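Local atomic coordinates of salt-tolerant glutaminase (Micrococcus luteus, PDB entry 3AGD), a protein that probably hydrolyses L-glutamine to L-glutamate and ammonium, and belongs to the glutaminase family within the beta-lactamase clan. Residues A42-T47 with D203-G208; P270-I275 with L306-S311; V199-L204 with G276-R281; A209-G214 with R223-I228; K67-A72 with E140-L145. One frame throughout, in Å; residues are numbered along the deposited sequence.

Interaction 1: A42-T47 with D203-G208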
# COMPACT_ATOMS: atom_id res chain seq x y z
N ALA A 42 8.84 -11.52 16.09
CA ALA A 42 7.83 -10.78 16.83
C ALA A 42 7.01 -9.90 15.90
O ALA A 42 7.53 -9.33 14.93
CB ALA A 42 8.49 -9.92 17.90
N LEU A 43 5.72 -9.79 16.20
CA LEU A 43 4.82 -8.96 15.42
C LEU A 43 4.16 -7.96 16.36
O LEU A 43 3.65 -8.34 17.41
CB LEU A 43 3.73 -9.80 14.76
CG LEU A 43 4.12 -10.95 13.82
CD1 LEU A 43 2.85 -11.56 13.24
CD2 LEU A 43 5.02 -10.44 12.71
N ALA A 44 4.20 -6.68 16.00
CA ALA A 44 3.59 -5.63 16.80
C ALA A 44 2.45 -5.07 15.96
O ALA A 44 2.67 -4.59 14.85
CB ALA A 44 4.59 -4.54 17.11
N THR A 45 1.24 -5.16 16.49
CA THR A 45 0.04 -4.70 15.79
C THR A 45 -0.38 -3.29 16.19
O THR A 45 0.09 -2.75 17.20
CB THR A 45 -1.13 -5.63 16.08
OG1 THR A 45 -1.38 -5.66 17.49
CG2 THR A 45 -0.82 -7.04 15.61
N PRO A 46 -1.28 -2.67 15.41
CA PRO A 46 -1.74 -1.32 15.74
C PRO A 46 -2.59 -1.37 17.01
O PRO A 46 -2.64 -0.41 17.77
CB PRO A 46 -2.56 -0.92 14.51
CG PRO A 46 -1.95 -1.74 13.41
CD PRO A 46 -1.75 -3.07 14.07
N THR A 47 -3.25 -2.50 17.23
CA THR A 47 -4.09 -2.67 18.40
C THR A 47 -3.28 -2.48 19.68
O THR A 47 -3.79 -1.98 20.68
CB THR A 47 -4.74 -4.08 18.41
OG1 THR A 47 -3.71 -5.08 18.41
CG2 THR A 47 -5.62 -4.27 17.19
N ASP A 203 11.86 -5.21 19.98
CA ASP A 203 12.11 -3.79 19.79
C ASP A 203 11.83 -3.42 18.34
O ASP A 203 11.11 -2.46 18.06
CB ASP A 203 13.57 -3.45 20.11
CG ASP A 203 13.88 -3.55 21.58
OD1 ASP A 203 13.14 -2.96 22.40
OD2 ASP A 203 14.88 -4.21 21.92
N LEU A 204 12.39 -4.20 17.41
CA LEU A 204 12.20 -3.94 15.99
C LEU A 204 10.73 -3.94 15.58
O LEU A 204 10.28 -3.05 14.86
CB LEU A 204 12.96 -4.97 15.14
CG LEU A 204 14.47 -4.77 15.01
CD1 LEU A 204 15.03 -5.84 14.08
CD2 LEU A 204 14.77 -3.38 14.45
N ALA A 205 9.99 -4.94 16.05
CA ALA A 205 8.57 -5.04 15.73
C ALA A 205 7.83 -3.76 16.10
O ALA A 205 7.09 -3.20 15.29
CB ALA A 205 7.95 -6.24 16.46
N VAL A 206 8.05 -3.29 17.32
CA VAL A 206 7.39 -2.09 17.80
C VAL A 206 7.85 -0.85 17.03
O VAL A 206 7.04 0.01 16.69
CB VAL A 206 7.64 -1.88 19.31
CG1 VAL A 206 6.99 -0.58 19.77
CG2 VAL A 206 7.07 -3.07 20.09
N MET A 207 9.14 -0.77 16.76
CA MET A 207 9.69 0.35 16.02
C MET A 207 9.06 0.34 14.62
O MET A 207 8.60 1.37 14.12
CB MET A 207 11.22 0.21 15.93
CG MET A 207 11.92 0.42 17.28
SD MET A 207 13.61 -0.24 17.34
CE MET A 207 14.52 1.11 16.53
N GLY A 208 9.00 -0.84 14.01
CA GLY A 208 8.40 -0.96 12.70
C GLY A 208 6.93 -0.56 12.71
O GLY A 208 6.46 0.10 11.79
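Ala42 and Ala44 turn their methyl groups from strand 40-44 onto helix 201-212, and Ala205 sends its own methyl back between them. The CB atom of Ala205 lies 4.0 Å from CB of Ala42 and 3.8 Å from CB of Ala44, so one helix methyl sits across two strand methyls spaced two residues apart. CB of Ala205 also leans on the strand backbone, 3.5 Å from the carbonyl O of Ala42. Ala44 answers in kind: its CB rests 3.4 Å from the carbonyl O of Ala205 and reaches CG2 of Val206 at 4.1 Å. That branch stands beside its own backbone N because CG1 takes the anti place (chi1 178°), which keeps CG1 off the strand. CG1 instead packs toward helix 131-146. Such short side chains suit the position, since they let the axes close to 6.8 Å, with only 27° between the two directions. Leu43, between the two alanines, puts its larger side chain on the other face of the sheet, against Val273 and Ile275. A helix laid nearly along a strand on one face of an antiparallel sheet is characteristic of the beta-lactamase-like fold.

Interaction 2: P270-I275 with L306-S311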
# COMPACT_ATOMS: atom_id res chain seq x y z
N PRO A 270 2.27 -0.94 6.28
CA PRO A 270 1.29 0.10 6.59
C PRO A 270 -0.10 -0.37 6.99
O PRO A 270 -0.74 -1.15 6.29
CB PRO A 270 1.27 0.94 5.32
CG PRO A 270 2.71 0.87 4.88
CD PRO A 270 3.02 -0.60 5.06
N GLY A 271 -0.57 0.15 8.12
CA GLY A 271 -1.89 -0.18 8.61
C GLY A 271 -2.09 -1.55 9.20
O GLY A 271 -3.18 -1.86 9.68
N ARG A 272 -1.07 -2.40 9.19
CA ARG A 272 -1.28 -3.72 9.75
C ARG A 272 -0.27 -4.32 10.71
O ARG A 272 -0.67 -4.89 11.72
CB ARG A 272 -1.58 -4.70 8.63
CG ARG A 272 -2.99 -4.48 8.10
CD ARG A 272 -3.17 -5.06 6.75
NE ARG A 272 -2.37 -4.39 5.75
CZ ARG A 272 -2.15 -4.91 4.55
NH1 ARG A 272 -2.68 -6.09 4.26
NH2 ARG A 272 -1.42 -4.27 3.65
N VAL A 273 1.03 -4.18 10.45
CA VAL A 273 1.97 -4.80 11.36
C VAL A 273 3.42 -4.32 11.29
O VAL A 273 3.91 -3.91 10.24
CB VAL A 273 1.93 -6.34 11.16
CG1 VAL A 273 2.67 -6.71 9.89
CG2 VAL A 273 2.50 -7.05 12.38
N GLY A 274 4.09 -4.37 12.44
CA GLY A 274 5.49 -4.02 12.54
C GLY A 274 6.16 -5.37 12.72
O GLY A 274 5.69 -6.18 13.52
N ILE A 275 7.23 -5.64 11.98
CA ILE A 275 7.89 -6.94 12.09
C ILE A 275 9.36 -6.89 12.50
O ILE A 275 10.13 -6.05 12.02
CB ILE A 275 7.81 -7.70 10.75
CG1 ILE A 275 6.34 -7.94 10.39
CG2 ILE A 275 8.58 -9.02 10.84
CD1 ILE A 275 6.14 -8.34 8.93
N LEU A 306 1.54 -5.16 0.57
CA LEU A 306 1.34 -3.72 0.47
C LEU A 306 0.21 -3.34 -0.49
O LEU A 306 -0.37 -2.27 -0.37
CB LEU A 306 2.64 -3.06 0.00
CG LEU A 306 2.68 -1.53 -0.04
CD1 LEU A 306 2.58 -0.99 1.38
CD2 LEU A 306 3.97 -1.07 -0.69
N MET A 307 -0.09 -4.23 -1.43
CA MET A 307 -1.12 -3.96 -2.43
C MET A 307 -2.55 -4.42 -2.13
O MET A 307 -3.42 -4.30 -3.00
CB MET A 307 -0.70 -4.56 -3.78
CG MET A 307 0.65 -4.08 -4.29
SD MET A 307 0.70 -2.30 -4.53
CE MET A 307 2.44 -1.99 -4.34
N ASP A 308 -2.83 -4.95 -0.95
CA ASP A 308 -4.21 -5.37 -0.72
C ASP A 308 -5.12 -4.21 -0.34
O ASP A 308 -4.68 -3.23 0.25
CB ASP A 308 -4.29 -6.48 0.33
CG ASP A 308 -3.46 -6.21 1.54
OD1 ASP A 308 -3.02 -7.19 2.18
OD2 ASP A 308 -3.26 -5.01 1.84
N GLY A 309 -6.38 -4.33 -0.72
CA GLY A 309 -7.35 -3.28 -0.46
C GLY A 309 -8.05 -3.37 0.88
O GLY A 309 -9.27 -3.29 0.96
N ASP A 310 -7.27 -3.54 1.94
CA ASP A 310 -7.83 -3.64 3.28
C ASP A 310 -8.11 -2.23 3.81
O ASP A 310 -7.39 -1.72 4.66
CB ASP A 310 -6.84 -4.35 4.21
CG ASP A 310 -7.41 -4.62 5.58
OD1 ASP A 310 -8.18 -3.77 6.09
OD2 ASP A 310 -7.09 -5.68 6.16
N SER A 311 -9.15 -1.59 3.28
CA SER A 311 -9.50 -0.24 3.70
C SER A 311 -10.85 -0.17 4.38
O SER A 311 -11.72 -1.01 4.13
CB SER A 311 -9.48 0.71 2.51
OG SER A 311 -8.19 0.80 1.95
O HOH W 1 -5.04 -7.42 6.41
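The loop 306-311 runs past the start of strand 273-278 without pairing with it, the nearest CA atoms being those of Pro270 and Leu306, 7.2 Å apart. Apolar contact is made at this end: CD1 of Leu306 reaches the proline ring, 3.7 Å from CD of Pro270. CG of Leu306 lies anti to the backbone N (chi1 -174°), a setting that brings the methyl close although the side chain does not start out toward the proline. A rigid ring and a branched aliphatic end suit a buried spot, which Val234 and Thr238 of helix 227-240 also line. Arg272 and Val273 face the same residue of the neighbouring strand 264-269, a classic beta bulge in the sheet of the glutaminase domain, and a long arginine suits this place because it can span from the bulge to the acidic loop. Its chain bends at chi3 (-66°) and comes from the opposite direction to Asp308, whose OD1 lies at the guanidinium edge in a salt bridge. The modelled place of NH1 is too close to Asp308 to trust in detail. His305 O takes a hydrogen bond from Arg272 NH2. Farther along, Asp310 OD2 accepts from a water at 2.7 Å, and that water is only weakly linked to Arg272 NH1. The other oxygen of Asp310, OD1, is bound by Leu312 N of the second subunit, and Arg272 itself packs on Ser311 of that subunit.

Interaction 3: V199-L204 with G276-R281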
# COMPACT_ATOMS: atom_id res chain seq x y z
N VAL A 199 19.17 -3.92 20.06
CA VAL A 199 17.73 -4.10 20.03
C VAL A 199 17.42 -5.59 19.99
O VAL A 199 18.28 -6.41 19.66
CB VAL A 199 17.08 -3.44 18.79
CG1 VAL A 199 17.32 -1.94 18.80
CG2 VAL A 199 17.64 -4.06 17.51
N THR A 200 16.18 -5.94 20.33
CA THR A 200 15.72 -7.32 20.29
C THR A 200 14.68 -7.39 19.19
O THR A 200 14.26 -6.35 18.65
CB THR A 200 15.02 -7.73 21.60
OG1 THR A 200 13.81 -6.97 21.73
CG2 THR A 200 15.92 -7.46 22.81
N VAL A 201 14.26 -8.60 18.85
CA VAL A 201 13.24 -8.79 17.83
C VAL A 201 12.01 -7.95 18.18
O VAL A 201 11.41 -7.31 17.32
CB VAL A 201 12.81 -10.25 17.76
CG1 VAL A 201 11.65 -10.41 16.82
CG2 VAL A 201 13.97 -11.11 17.32
N LYS A 202 11.65 -7.96 19.46
CA LYS A 202 10.49 -7.22 19.95
C LYS A 202 10.66 -5.72 19.74
O LYS A 202 9.70 -5.03 19.38
CB LYS A 202 10.26 -7.51 21.43
CG LYS A 202 9.78 -8.93 21.73
CD LYS A 202 9.59 -9.11 23.23
CE LYS A 202 9.07 -10.50 23.57
NZ LYS A 202 8.86 -10.67 25.04
N ASP A 203 11.86 -5.21 19.98
CA ASP A 203 12.11 -3.79 19.79
C ASP A 203 11.83 -3.42 18.34
O ASP A 203 11.11 -2.46 18.06
CB ASP A 203 13.57 -3.45 20.11
CG ASP A 203 13.88 -3.55 21.58
OD1 ASP A 203 13.14 -2.96 22.40
OD2 ASP A 203 14.88 -4.21 21.92
N LEU A 204 12.39 -4.20 17.41
CA LEU A 204 12.20 -3.94 15.99
C LEU A 204 10.73 -3.94 15.58
O LEU A 204 10.28 -3.05 14.86
CB LEU A 204 12.96 -4.97 15.14
CG LEU A 204 14.47 -4.77 15.01
CD1 LEU A 204 15.03 -5.84 14.08
CD2 LEU A 204 14.77 -3.38 14.45
N GLY A 276 9.74 -7.80 13.38
CA GLY A 276 11.11 -7.88 13.83
C GLY A 276 11.49 -9.35 13.77
O GLY A 276 10.78 -10.19 14.32
N VAL A 277 12.58 -9.67 13.08
CA VAL A 277 13.04 -11.05 13.00
C VAL A 277 14.53 -11.09 13.31
O VAL A 277 15.27 -10.16 12.98
CB VAL A 277 12.82 -11.67 11.60
CG1 VAL A 277 13.05 -13.18 11.67
CG2 VAL A 277 11.44 -11.37 11.08
N PHE A 278 14.97 -12.18 13.93
CA PHE A 278 16.37 -12.32 14.28
C PHE A 278 16.91 -13.72 14.03
O PHE A 278 16.38 -14.71 14.55
CB PHE A 278 16.57 -11.94 15.75
CG PHE A 278 17.92 -12.30 16.30
CD1 PHE A 278 19.08 -11.81 15.70
CD2 PHE A 278 18.03 -13.11 17.42
CE1 PHE A 278 20.34 -12.13 16.22
CE2 PHE A 278 19.28 -13.43 17.95
CZ PHE A 278 20.44 -12.94 17.35
N SER A 279 17.97 -13.79 13.23
CA SER A 279 18.64 -15.05 12.92
C SER A 279 20.00 -14.68 12.35
O SER A 279 20.12 -14.25 11.21
CB SER A 279 17.83 -15.85 11.90
OG SER A 279 18.41 -17.13 11.73
N PRO A 280 21.06 -14.84 13.16
CA PRO A 280 22.46 -14.54 12.86
C PRO A 280 23.01 -14.83 11.46
O PRO A 280 23.56 -13.94 10.81
CB PRO A 280 23.22 -15.31 13.94
CG PRO A 280 22.29 -15.22 15.10
CD PRO A 280 20.96 -15.53 14.46
N ARG A 281 22.87 -16.06 10.98
CA ARG A 281 23.42 -16.40 9.68
C ARG A 281 22.81 -15.68 8.48
O ARG A 281 21.59 -15.55 8.36
CB ARG A 281 23.38 -17.92 9.48
CG ARG A 281 24.44 -18.60 10.32
CD ARG A 281 24.42 -20.11 10.18
NE ARG A 281 25.52 -20.71 10.93
CZ ARG A 281 25.63 -22.00 11.21
NH1 ARG A 281 24.69 -22.85 10.81
NH2 ARG A 281 26.66 -22.45 11.91
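Gly276 lies directly against the first turn of helix 201-212, its CA 4.6 Å from that of Val201. Lacking a side chain, the glycine comes close enough for a CA-H...O contact, CA of Gly276 lying 3.5 Å from O of Val201 with 161° at the hydrogen, and for its CA to meet CB of Leu204 at 3.7 Å. One branch of Val201 is modelled too close to Gly276 O and the other too close to CB of Phe278, so the spacing of both is doubtful. Phe278, whose CG is anti to the backbone N (chi1 169°), turns its CB, not its ring, toward Val201; the ring continues away to stack with Phe60, and CD of Pro280 lies over one face. The outer side is looser: Lys202, partly exposed, starts away from strand 273-278, its chain extended beyond chi1, and rests on Leu50 and Cys52. The helix start looks after its own polar groups through a capping box, with Asp203 N bonded to Thr200 OG1 (3.2 Å) and Thr200 N to Asp203 OD2 (2.7 Å). Between the segments the chemistry is apolar apart from one CA-H...O contact, which suggests that they are held mainly by close apolar fit.

Interaction 4: A209-G214 with R223-I228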
# COMPACT_ATOMS: atom_id res chain seq x y z
N ALA A 209 6.22 -0.96 13.76
CA ALA A 209 4.80 -0.63 13.89
C ALA A 209 4.57 0.89 13.91
O ALA A 209 3.59 1.38 13.37
CB ALA A 209 4.23 -1.25 15.16
N CYS A 210 5.48 1.62 14.55
CA CYS A 210 5.38 3.07 14.61
C CYS A 210 5.37 3.64 13.20
O CYS A 210 4.73 4.66 12.93
CB CYS A 210 6.57 3.66 15.39
SG CYS A 210 6.51 3.47 17.20
N LEU A 211 6.08 2.98 12.29
CA LEU A 211 6.13 3.41 10.90
C LEU A 211 4.86 2.94 10.19
O LEU A 211 4.27 3.68 9.42
CB LEU A 211 7.36 2.82 10.20
CG LEU A 211 8.76 3.27 10.64
CD1 LEU A 211 9.82 2.45 9.91
CD2 LEU A 211 8.94 4.76 10.36
N ALA A 212 4.45 1.71 10.47
CA ALA A 212 3.27 1.12 9.85
C ALA A 212 1.97 1.86 10.14
O ALA A 212 1.07 1.89 9.30
CB ALA A 212 3.14 -0.34 10.29
N THR A 213 1.85 2.44 11.33
CA THR A 213 0.64 3.16 11.71
C THR A 213 0.66 4.60 11.22
O THR A 213 -0.27 5.36 11.47
CB THR A 213 0.46 3.20 13.24
OG1 THR A 213 1.58 3.87 13.83
CG2 THR A 213 0.37 1.78 13.81
N GLY A 214 1.73 4.98 10.52
CA GLY A 214 1.84 6.34 10.03
C GLY A 214 2.48 7.26 11.06
O GLY A 214 2.32 8.48 10.98
N ARG A 223 1.62 10.26 18.97
CA ARG A 223 2.25 10.41 17.67
C ARG A 223 3.74 10.67 17.86
O ARG A 223 4.13 11.65 18.51
CB ARG A 223 1.62 11.56 16.87
CG ARG A 223 2.33 11.84 15.54
CD ARG A 223 1.52 12.75 14.62
NE ARG A 223 0.28 12.12 14.19
CZ ARG A 223 0.21 11.10 13.33
NH1 ARG A 223 1.32 10.59 12.80
NH2 ARG A 223 -0.97 10.59 13.02
N MET A 224 4.56 9.78 17.31
CA MET A 224 6.01 9.90 17.42
C MET A 224 6.61 10.60 16.21
O MET A 224 7.66 11.23 16.32
CB MET A 224 6.64 8.51 17.54
CG MET A 224 6.03 7.64 18.62
SD MET A 224 5.95 8.49 20.21
CE MET A 224 7.67 8.41 20.72
N LEU A 225 5.94 10.49 15.07
CA LEU A 225 6.42 11.10 13.83
C LEU A 225 5.29 11.62 12.96
O LEU A 225 4.19 11.08 12.97
CB LEU A 225 7.21 10.07 13.00
CG LEU A 225 8.49 9.41 13.52
CD1 LEU A 225 8.84 8.23 12.62
CD2 LEU A 225 9.63 10.43 13.55
N PRO A 226 5.55 12.69 12.19
CA PRO A 226 4.51 13.22 11.32
C PRO A 226 4.21 12.08 10.34
O PRO A 226 5.13 11.38 9.92
CB PRO A 226 5.19 14.40 10.63
CG PRO A 226 6.18 14.87 11.69
CD PRO A 226 6.74 13.56 12.20
N SER A 227 2.95 11.88 9.98
CA SER A 227 2.61 10.81 9.06
C SER A 227 3.37 10.95 7.74
O SER A 227 3.82 9.96 7.17
CB SER A 227 1.10 10.80 8.77
OG SER A 227 0.73 11.99 8.11
N ILE A 228 3.52 12.18 7.27
CA ILE A 228 4.22 12.42 6.01
C ILE A 228 5.68 11.94 6.07
O ILE A 228 6.24 11.52 5.06
CB ILE A 228 4.17 13.92 5.62
CG1 ILE A 228 4.68 14.09 4.19
CG2 ILE A 228 5.00 14.75 6.60
CD1 ILE A 228 4.64 15.53 3.70
O HOH W 2 -1.11 8.16 11.05
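The guanidinium of Arg223 does its bonding to the segment 209-214 and to its own loop wholly at the edge: the carbonyl oxygens of Gly214 and Leu225 and a water all lie in its plane. Two of them share one nitrogen. Arg223 NH1 donates to Gly214 O at 3.0 Å and to Leu225 O at 2.9 Å, using both of its hydrogens. The carbonyls are turned differently, since NH1 stands nearly on the C=O axis of Leu225 but 35° above the carbonyl plane of Gly214. At the neighbouring nitrogen, NH2, the water accepts at 3.1 Å and passes hydrogen bonds on to Thr213 O and, weakly, to Gly214 O. These bonds fix the flat group's rotation, while a bend at chi3 (-66°) curls the chain back to Leu225. A long, many-handed arginine suits an exposed place where it can reach several carbonyl oxygens. CA of Ser227 lies 3.0 Å from Gly214 O, in a CA-H...O contact. Away from these polar groups the contact is apolar. CD2 of Leu211 meets CD1 of Leu225 at 4.1 Å, the two side chains at a slant, and SG of Cys210 approaches CG of Met224 at 4.4 Å. Leu225 also lies on Ala72 and Val76 of helix 67-78, and Leu211 on Phe69. Glycine suits position 214 because its phi is positive: it ends helix 201-212 in a Schellman motif, which turns the chain into the loop leading to helix 227-240.

Interaction 5: K67-A72 with E140-L145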
# COMPACT_ATOMS: atom_id res chain seq x y z
N LYS A 67 18.95 2.54 9.67
CA LYS A 67 18.80 3.52 8.61
C LYS A 67 17.44 4.20 8.45
O LYS A 67 17.36 5.42 8.32
CB LYS A 67 19.25 2.89 7.29
CG LYS A 67 20.74 2.56 7.28
CD LYS A 67 21.15 1.81 6.03
CE LYS A 67 22.65 1.57 6.00
NZ LYS A 67 23.05 0.80 4.79
N PRO A 68 16.34 3.42 8.47
CA PRO A 68 15.06 4.11 8.32
C PRO A 68 14.73 5.06 9.46
O PRO A 68 14.05 6.06 9.27
CB PRO A 68 14.06 2.95 8.20
CG PRO A 68 14.75 1.81 8.85
CD PRO A 68 16.18 1.96 8.43
N PHE A 69 15.24 4.75 10.65
CA PHE A 69 14.97 5.58 11.82
C PHE A 69 15.77 6.87 11.88
O PHE A 69 15.24 7.92 12.24
CB PHE A 69 15.14 4.73 13.08
CG PHE A 69 14.31 3.48 13.05
CD1 PHE A 69 14.90 2.22 12.99
CD2 PHE A 69 12.92 3.56 13.00
CE1 PHE A 69 14.13 1.07 12.87
CE2 PHE A 69 12.14 2.42 12.87
CZ PHE A 69 12.74 1.16 12.81
N THR A 70 17.05 6.82 11.52
CA THR A 70 17.86 8.04 11.53
C THR A 70 17.36 8.94 10.40
O THR A 70 17.38 10.16 10.52
CB THR A 70 19.36 7.73 11.32
OG1 THR A 70 19.53 6.81 10.24
CG2 THR A 70 19.97 7.14 12.58
N TYR A 71 16.91 8.32 9.32
CA TYR A 71 16.38 9.05 8.17
C TYR A 71 15.15 9.83 8.62
O TYR A 71 14.98 10.99 8.27
CB TYR A 71 16.01 8.06 7.05
CG TYR A 71 15.52 8.67 5.75
CD1 TYR A 71 16.05 9.87 5.27
CD2 TYR A 71 14.57 8.00 4.96
CE1 TYR A 71 15.66 10.39 4.03
CE2 TYR A 71 14.18 8.51 3.72
CZ TYR A 71 14.72 9.71 3.26
OH TYR A 71 14.34 10.21 2.03
N ALA A 72 14.29 9.20 9.42
CA ALA A 72 13.10 9.88 9.93
C ALA A 72 13.52 11.07 10.81
O ALA A 72 12.99 12.17 10.66
CB ALA A 72 12.25 8.90 10.73
N GLU A 140 18.43 8.30 20.39
CA GLU A 140 17.14 8.76 20.88
C GLU A 140 15.96 8.38 19.99
O GLU A 140 14.97 7.83 20.47
CB GLU A 140 17.15 10.28 21.06
CG GLU A 140 15.79 10.83 21.46
CD GLU A 140 15.69 12.34 21.34
OE1 GLU A 140 16.15 12.90 20.32
OE2 GLU A 140 15.15 12.98 22.27
N ILE A 141 16.06 8.67 18.70
CA ILE A 141 14.95 8.36 17.80
C ILE A 141 14.59 6.88 17.86
O ILE A 141 13.42 6.52 17.91
CB ILE A 141 15.26 8.77 16.34
CG1 ILE A 141 13.99 8.65 15.49
CG2 ILE A 141 16.38 7.91 15.77
CD1 ILE A 141 12.83 9.53 15.96
N MET A 142 15.60 6.01 17.88
CA MET A 142 15.34 4.58 17.95
C MET A 142 14.75 4.22 19.30
O MET A 142 13.88 3.35 19.40
CB MET A 142 16.63 3.79 17.69
CG MET A 142 17.15 3.93 16.27
SD MET A 142 18.51 2.82 15.85
CE MET A 142 19.92 3.87 16.24
N SER A 143 15.21 4.90 20.35
CA SER A 143 14.73 4.65 21.71
C SER A 143 13.27 5.08 21.87
O SER A 143 12.47 4.38 22.48
CB SER A 143 15.59 5.39 22.73
OG SER A 143 16.89 4.82 22.79
N LEU A 144 12.94 6.24 21.31
CA LEU A 144 11.59 6.76 21.40
C LEU A 144 10.58 5.84 20.72
O LEU A 144 9.48 5.63 21.23
CB LEU A 144 11.52 8.16 20.78
CG LEU A 144 12.20 9.28 21.58
CD1 LEU A 144 12.22 10.57 20.77
CD2 LEU A 144 11.45 9.49 22.89
N LEU A 145 10.95 5.27 19.58
CA LEU A 145 10.05 4.37 18.86
C LEU A 145 10.02 2.99 19.51
O LEU A 145 8.99 2.31 19.48
CB LEU A 145 10.46 4.25 17.39
CG LEU A 145 10.63 5.59 16.66
CD1 LEU A 145 10.83 5.33 15.17
CD2 LEU A 145 9.42 6.48 16.90
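Helix 67-78 begins with Lys67, which with Ser64 fits the SxxK pattern, as in the beta-lactamase clan, and its Phe69 is the residue that meets helix 131-146. The two short segments cross steeply, at 105°, with axes 9.1 Å apart and Phe69 facing Met142 at the crossing. Phe69 does most of the touching. Its CB meets CG of Met142 at 3.9 Å, while its ring atom CD2 comes within 3.5 Å of CD1 of Leu145, the two side chains running at a slant to each other. With CG anti to the carbonyl carbon (chi1 -55°), the ring swings along the partner helix toward Leu145 and away from Ile141. Ile141 takes the other end, putting CG1 3.6 Å and CG2 3.7 Å from the carbonyl O of Phe69, and CG2 4.3 Å from its CB. A large flat ring flanked by flexible and branched aliphatic chains suits a buried crossing, for the ring reaches from one helix to the other. CG of Pro68 lies over one face of the phenyl ring, offset toward its rim. The side chain of Thr70 is about 7 Å from that of Tyr191, which binds L-glutamate in another structure of this protein. Around the crossing, Phe69 also packs on Met207 and Leu145 on Cys210 of helix 201-212, while Pro68 and Ala72 lean on helix 227-240, and Thr70 on Val120 of helix 114-123.

In the fold
Helix 201-212 joins most of the set: interaction 3 uses its first turn, interaction 1 its middle and interaction 4 its end. On one side interactions 1, 2 and 3 reach neighbouring strands 40-44 and 273-278 of a single antiparallel sheet; interactions 1 and 3 have centres 11 Å apart, 2 and 3 about 21 Å. On the helical side interaction 5 lies 11 Å, centre to centre, from interaction 4 and touches it through Met224 and Leu145. Along the chain interaction 5 is nested inside the loop closed by interaction 1. One largely buried helix thus ties the sheet to the helical part; interactions 1 and 2 also touch the second subunit, 3 and 4 only slightly.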